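PDB 1RE5: 3-carboxy-cis,cis-muconate cycloisomerase from Pseudomonas putida, which is a mostly helical enzyme of the aspartase/fumarase (lyase) superfamily, built as a tetramer around a core of long helices. Local coordinates for residues D[7-12]-D[288-293]; D[295-300]-D[331-336]. All coordinates share one frame; numbering follows the deposited sequence.

Interaction 1 of 2, residues D[7-12]-D[288-293]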
loop_
_atom_site.group_PDB
_atom_site.type_symbol
_atom_site.label_atom_id
_atom_site.label_comp_id
_atom_site.label_asym_id
_atom_site.label_seq_id
_atom_site.Cartn_x
_atom_site.Cartn_y
_atom_site.Cartn_z
ATOM N N ASP D 7 13.469 19.197 1.553
ATOM C CA ASP D 7 12.548 19.689 0.552
ATOM C C ASP D 7 13.140 20.206 -0.747
ATOM O O ASP D 7 12.490 20.143 -1.796
ATOM C CB ASP D 7 11.638 20.741 1.169
ATOM C CG ASP D 7 10.278 20.731 0.542
ATOM O OD1 ASP D 7 9.628 19.666 0.582
ATOM O OD2 ASP D 7 9.860 21.769 -0.007
ATOM N N ALA D 8 14.360 20.726 -0.692
ATOM C CA ALA D 8 15.002 21.230 -1.903
ATOM C C ALA D 8 15.482 20.039 -2.735
ATOM O O ALA D 8 15.518 20.082 -3.967
ATOM C CB ALA D 8 16.178 22.138 -1.541
ATOM N N TYR D 9 15.843 18.973 -2.034
ATOM C CA TYR D 9 16.327 17.749 -2.652
ATOM C C TYR D 9 15.203 16.877 -3.216
ATOM O O TYR D 9 15.369 16.272 -4.271
ATOM C CB TYR D 9 17.133 16.962 -1.620
ATOM C CG TYR D 9 17.798 15.685 -2.103
ATOM C CD1 TYR D 9 18.437 15.614 -3.343
ATOM C CD2 TYR D 9 17.872 14.578 -1.267
ATOM C CE1 TYR D 9 19.138 14.463 -3.727
ATOM C CE2 TYR D 9 18.567 13.441 -1.635
ATOM C CZ TYR D 9 19.199 13.380 -2.861
ATOM O OH TYR D 9 19.881 12.224 -3.196
ATOM N N PHE D 10 14.061 16.827 -2.534
ATOM C CA PHE D 10 12.936 15.990 -2.983
ATOM C C PHE D 10 11.802 16.677 -3.785
ATOM O O PHE D 10 11.026 16.004 -4.489
ATOM C CB PHE D 10 12.299 15.282 -1.771
ATOM C CG PHE D 10 13.204 14.285 -1.081
ATOM C CD1 PHE D 10 13.102 14.072 0.293
ATOM C CD2 PHE D 10 14.128 13.537 -1.804
ATOM C CE1 PHE D 10 13.903 13.132 0.933
ATOM C CE2 PHE D 10 14.933 12.596 -1.172
ATOM C CZ PHE D 10 14.819 12.394 0.204
ATOM N N THR D 11 11.695 17.999 -3.682
ATOM C CA THR D 11 10.626 18.718 -4.367
ATOM C C THR D 11 11.150 19.783 -5.313
ATOM O O THR D 11 12.215 20.345 -5.085
ATOM C CB THR D 11 9.693 19.403 -3.342
ATOM O OG1 THR D 11 9.294 18.451 -2.346
ATOM C CG2 THR D 11 8.445 19.935 -4.023
ATOM N N ALA D 12 10.409 20.042 -6.387
ATOM C CA ALA D 12 10.791 21.072 -7.345
ATOM C C ALA D 12 10.194 22.370 -6.793
ATOM O O ALA D 12 8.982 22.463 -6.576
ATOM C CB ALA D 12 10.218 20.759 -8.705
ATOM N N ALA D 288 19.900 9.697 -8.893
ATOM C CA ALA D 288 19.149 8.456 -9.013
ATOM C C ALA D 288 18.441 8.120 -7.691
ATOM O O ALA D 288 17.342 7.557 -7.688
ATOM C CB ALA D 288 20.078 7.334 -9.413
ATOM N N ALA D 289 19.070 8.472 -6.571
ATOM C CA ALA D 289 18.470 8.222 -5.270
ATOM C C ALA D 289 17.096 8.885 -5.218
ATOM O O ALA D 289 16.142 8.310 -4.694
ATOM C CB ALA D 289 19.352 8.772 -4.164
ATOM N N VAL D 290 16.982 10.093 -5.762
ATOM C CA VAL D 290 15.689 10.764 -5.742
ATOM C C VAL D 290 14.657 10.008 -6.567
ATOM O O VAL D 290 13.532 9.809 -6.113
ATOM C CB VAL D 290 15.768 12.208 -6.276
ATOM C CG1 VAL D 290 14.383 12.816 -6.312
ATOM C CG2 VAL D 290 16.663 13.039 -5.381
ATOM N N LEU D 291 15.031 9.580 -7.771
ATOM C CA LEU D 291 14.081 8.865 -8.622
ATOM C C LEU D 291 13.669 7.550 -7.977
ATOM O O LEU D 291 12.485 7.182 -8.006
ATOM C CB LEU D 291 14.655 8.592 -10.023
ATOM C CG LEU D 291 15.267 9.742 -10.838
ATOM C CD1 LEU D 291 15.351 9.334 -12.296
ATOM C CD2 LEU D 291 14.442 11.000 -10.703
ATOM N N ILE D 292 14.628 6.857 -7.376
ATOM C CA ILE D 292 14.316 5.583 -6.741
ATOM C C ILE D 292 13.458 5.822 -5.510
ATOM O O ILE D 292 12.514 5.067 -5.225
ATOM C CB ILE D 292 15.600 4.815 -6.361
ATOM C CG1 ILE D 292 16.410 4.533 -7.635
ATOM C CG2 ILE D 292 15.240 3.521 -5.649
ATOM C CD1 ILE D 292 17.715 3.855 -7.397
ATOM N N GLY D 293 13.769 6.892 -4.788
ATOM C CA GLY D 293 12.995 7.199 -3.604
ATOM C C GLY D 293 11.539 7.423 -3.956
ATOM O O GLY D 293 10.650 6.868 -3.316
#
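Val290 of helix 286-307 is received by two aromatic side chains, Tyr9 and Phe10, from the short helix 7-10, and one methyl, CG2, meets both. The main term is a CH-pi contact: Val290 CG2 stands over one face of the Tyr9 ring, 3.7 Å from its centroid and 29° off the ring normal. The offset runs toward the CE1 side, since Tyr9 CE1 is the ring atom nearest to Val290 CG2 at 3.3 Å. With Tyr9 CG anti to the backbone N (chi1 -176°), the ring extends toward the longer helix, and Tyr9 and Val290 run alongside one another, pointing opposite ways.

The second apolar term is looser. Phe10 offers its edge rather than a face, with Phe10 CD2 4.4 Å from Val290 CG2 and the methyl close to the ring plane. Beyond the ring, Tyr9 OH rests 3.6 Å from Ala289 CB.

The polar groups are served separately. Tyr9 OH hydrogen-bonds to Val286 O, one turn before Val290, while Asp7 OD1 receives Thr11 OG1 from above the carboxylate plane and forms a salt bridge with Arg16. His321 of the second subunit and Trp153 of the third pack on Ala289.

The N-terminal helix thus docks by its aromatics on a long helix of the lyase-family helical body through dispersion and CH-pi attraction, and the phenol's hydrogen bond probably helps to set where the Tyr9 ring ends.

Interaction 2 of 2, residues D[295-300]-D[331-336]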
loop_
_atom_site.group_PDB
_atom_site.type_symbol
_atom_site.label_atom_id
_atom_site.label_comp_id
_atom_site.label_asym_id
_atom_site.label_seq_id
_atom_site.Cartn_x
_atom_site.Cartn_y
_atom_site.Cartn_z
ATOM N N ALA D 295 9.809 6.436 -6.602
ATOM C CA ALA D 295 9.169 5.208 -7.085
ATOM C C ALA D 295 8.863 4.254 -5.930
ATOM O O ALA D 295 8.078 3.316 -6.081
ATOM C CB ALA D 295 10.060 4.512 -8.115
ATOM N N THR D 296 9.493 4.500 -4.781
ATOM C CA THR D 296 9.278 3.682 -3.591
ATOM C C THR D 296 8.185 4.268 -2.696
ATOM O O THR D 296 7.404 3.532 -2.110
ATOM C CB THR D 296 10.560 3.577 -2.762
ATOM O OG1 THR D 296 11.630 3.125 -3.596
ATOM C CG2 THR D 296 10.367 2.607 -1.613
ATOM N N ARG D 297 8.128 5.596 -2.611
ATOM C CA ARG D 297 7.158 6.298 -1.775
ATOM C C ARG D 297 5.765 6.453 -2.349
ATOM O O ARG D 297 4.777 6.301 -1.641
ATOM C CB ARG D 297 7.669 7.702 -1.449
ATOM C CG ARG D 297 8.917 7.735 -0.610
ATOM C CD ARG D 297 8.566 8.179 0.760
ATOM N NE ARG D 297 8.353 9.616 0.824
ATOM C CZ ARG D 297 7.330 10.187 1.457
ATOM N NH1 ARG D 297 6.406 9.435 2.069
ATOM N NH2 ARG D 297 7.266 11.514 1.519
ATOM N N VAL D 298 5.691 6.781 -3.630
ATOM C CA VAL D 298 4.417 7.040 -4.280
ATOM C C VAL D 298 3.371 5.935 -4.239
ATOM O O VAL D 298 2.206 6.221 -3.975
ATOM C CB VAL D 298 4.650 7.504 -5.753
ATOM C CG1 VAL D 298 3.329 7.653 -6.496
ATOM C CG2 VAL D 298 5.404 8.833 -5.761
ATOM N N PRO D 299 3.757 4.660 -4.476
ATOM C CA PRO D 299 2.728 3.600 -4.442
ATOM C C PRO D 299 1.851 3.623 -3.177
ATOM O O PRO D 299 0.632 3.454 -3.240
ATOM C CB PRO D 299 3.538 2.305 -4.580
ATOM C CG PRO D 299 4.770 2.738 -5.332
ATOM C CD PRO D 299 5.102 4.092 -4.708
ATOM N N GLY D 300 2.469 3.838 -2.028
ATOM C CA GLY D 300 1.703 3.894 -0.797
ATOM C C GLY D 300 0.770 5.097 -0.752
ATOM O O GLY D 300 -0.383 4.985 -0.311
ATOM N N CYS D 331 2.180 14.985 -5.859
ATOM C CA CYS D 331 2.605 15.979 -6.837
ATOM C C CYS D 331 4.020 16.481 -6.576
ATOM O O CYS D 331 4.827 16.619 -7.506
ATOM C CB CYS D 331 1.636 17.158 -6.829
ATOM S SG CYS D 331 0.043 16.764 -7.571
ATOM N N CYS D 332 4.330 16.759 -5.315
ATOM C CA CYS D 332 5.658 17.257 -4.986
ATOM C C CYS D 332 6.730 16.206 -5.222
ATOM O O CYS D 332 7.783 16.495 -5.789
ATOM C CB CYS D 332 5.691 17.743 -3.536
ATOM S SG CYS D 332 4.616 19.160 -3.290
ATOM N N LEU D 333 6.450 14.982 -4.790
ATOM C CA LEU D 333 7.377 13.864 -4.950
ATOM C C LEU D 333 7.737 13.666 -6.417
ATOM O O LEU D 333 8.909 13.499 -6.771
ATOM C CB LEU D 333 6.739 12.586 -4.398
ATOM C CG LEU D 333 7.348 11.873 -3.178
ATOM C CD1 LEU D 333 8.365 12.754 -2.460
ATOM C CD2 LEU D 333 6.214 11.476 -2.239
ATOM N N VAL D 334 6.721 13.685 -7.268
ATOM C CA VAL D 334 6.933 13.507 -8.685
ATOM C C VAL D 334 7.666 14.706 -9.300
ATOM O O VAL D 334 8.543 14.528 -10.156
ATOM C CB VAL D 334 5.588 13.275 -9.395
ATOM C CG1 VAL D 334 5.788 13.193 -10.895
ATOM C CG2 VAL D 334 4.957 11.981 -8.881
ATOM N N SER D 335 7.328 15.922 -8.867
ATOM C CA SER D 335 7.978 17.118 -9.405
ATOM C C SER D 335 9.469 17.053 -9.110
ATOM O O SER D 335 10.295 17.467 -9.916
ATOM C CB SER D 335 7.382 18.381 -8.790
ATOM O OG SER D 335 7.866 18.568 -7.473
ATOM N N GLY D 336 9.816 16.521 -7.947
ATOM C CA GLY D 336 11.217 16.401 -7.601
ATOM C C GLY D 336 11.916 15.364 -8.458
ATOM O O GLY D 336 13.097 15.517 -8.783
#
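Cys332 O, just before the Leu333 that meets Arg297 and Val298 across the contact, is gripped by two donors of its own helix. Gly336 N donates to Cys332 O at 3.0 Å in the regular helical bond. Ser335 OG also donates to Cys332 O, at 2.7 Å, with the hydroxyl tilted 22° from the carbonyl plane.

Across the interface the contact is apolar on one side and partly cationic on the other. Leu333 CD2 lies over one face of the Arg297 guanidinium, 3.7 Å above its plane and displaced toward the rim, where Arg297 NH2 is nearest at 3.9 Å from Leu333 CD2. The long directions of the arginine and the leucine are roughly perpendicular. Arg297 starts with CG anti to its carbonyl carbon (chi1 -65°), and bends at chi2 and chi3 then turn the guanidinium so that a face meets Leu333 CD2. Separately, the backbone places Arg297 CB 4.1 Å from Leu333 CD2.

Beside this pair, Val298 CG2 touches Leu333 CB at 4.2 Å and Val334 CG2 at 4.5 Å. Helix 231-257 adds Ala244 against Val298 and Val243 against Val334, making a three-helix junction, while Thr326 of the second subunit packs on Arg297.

The segment axes run nearly antiparallel, at 159°, and approach to 10.1 Å; the 295-300 segment is kinked at Pro299, whose N has no hydrogen to donate. Thr296, Arg297, Pro299 and Gly300 of this segment line the pocket where 2,3-dihydroxy-1,4-dithiobutane is bound. Side-chain packing therefore joins the two helices beside that pocket, and the leucine methyl over the guanidinium face makes an apolar contact that uses none of the arginine's N-H groups.

In the fold
Interactions 1 and 2 lie in series on helix 286-307, with centres 9 Å apart, and helix 319-347 bridges them. The joint is partly polar: Ala12 N is 3.1 Å from Ser335 OG, a probable hydrogen bond. Alongside it, Thr11 CG2 packs on Cys332 CB at 3.6 Å, and Val290 CG1 lies 3.9 Å from Gly336 O. The N-terminal segment 7-12 therefore rests on both long helices. Of the two contacts, only interaction 2 includes residues of the ligand pocket; there the side chain of Arg297 is about 6 Å from a bound DTT (2,3-dihydroxy-1,4-dithiobutane). Both interactions also touch the second subunit, so both lie beside a subunit interface.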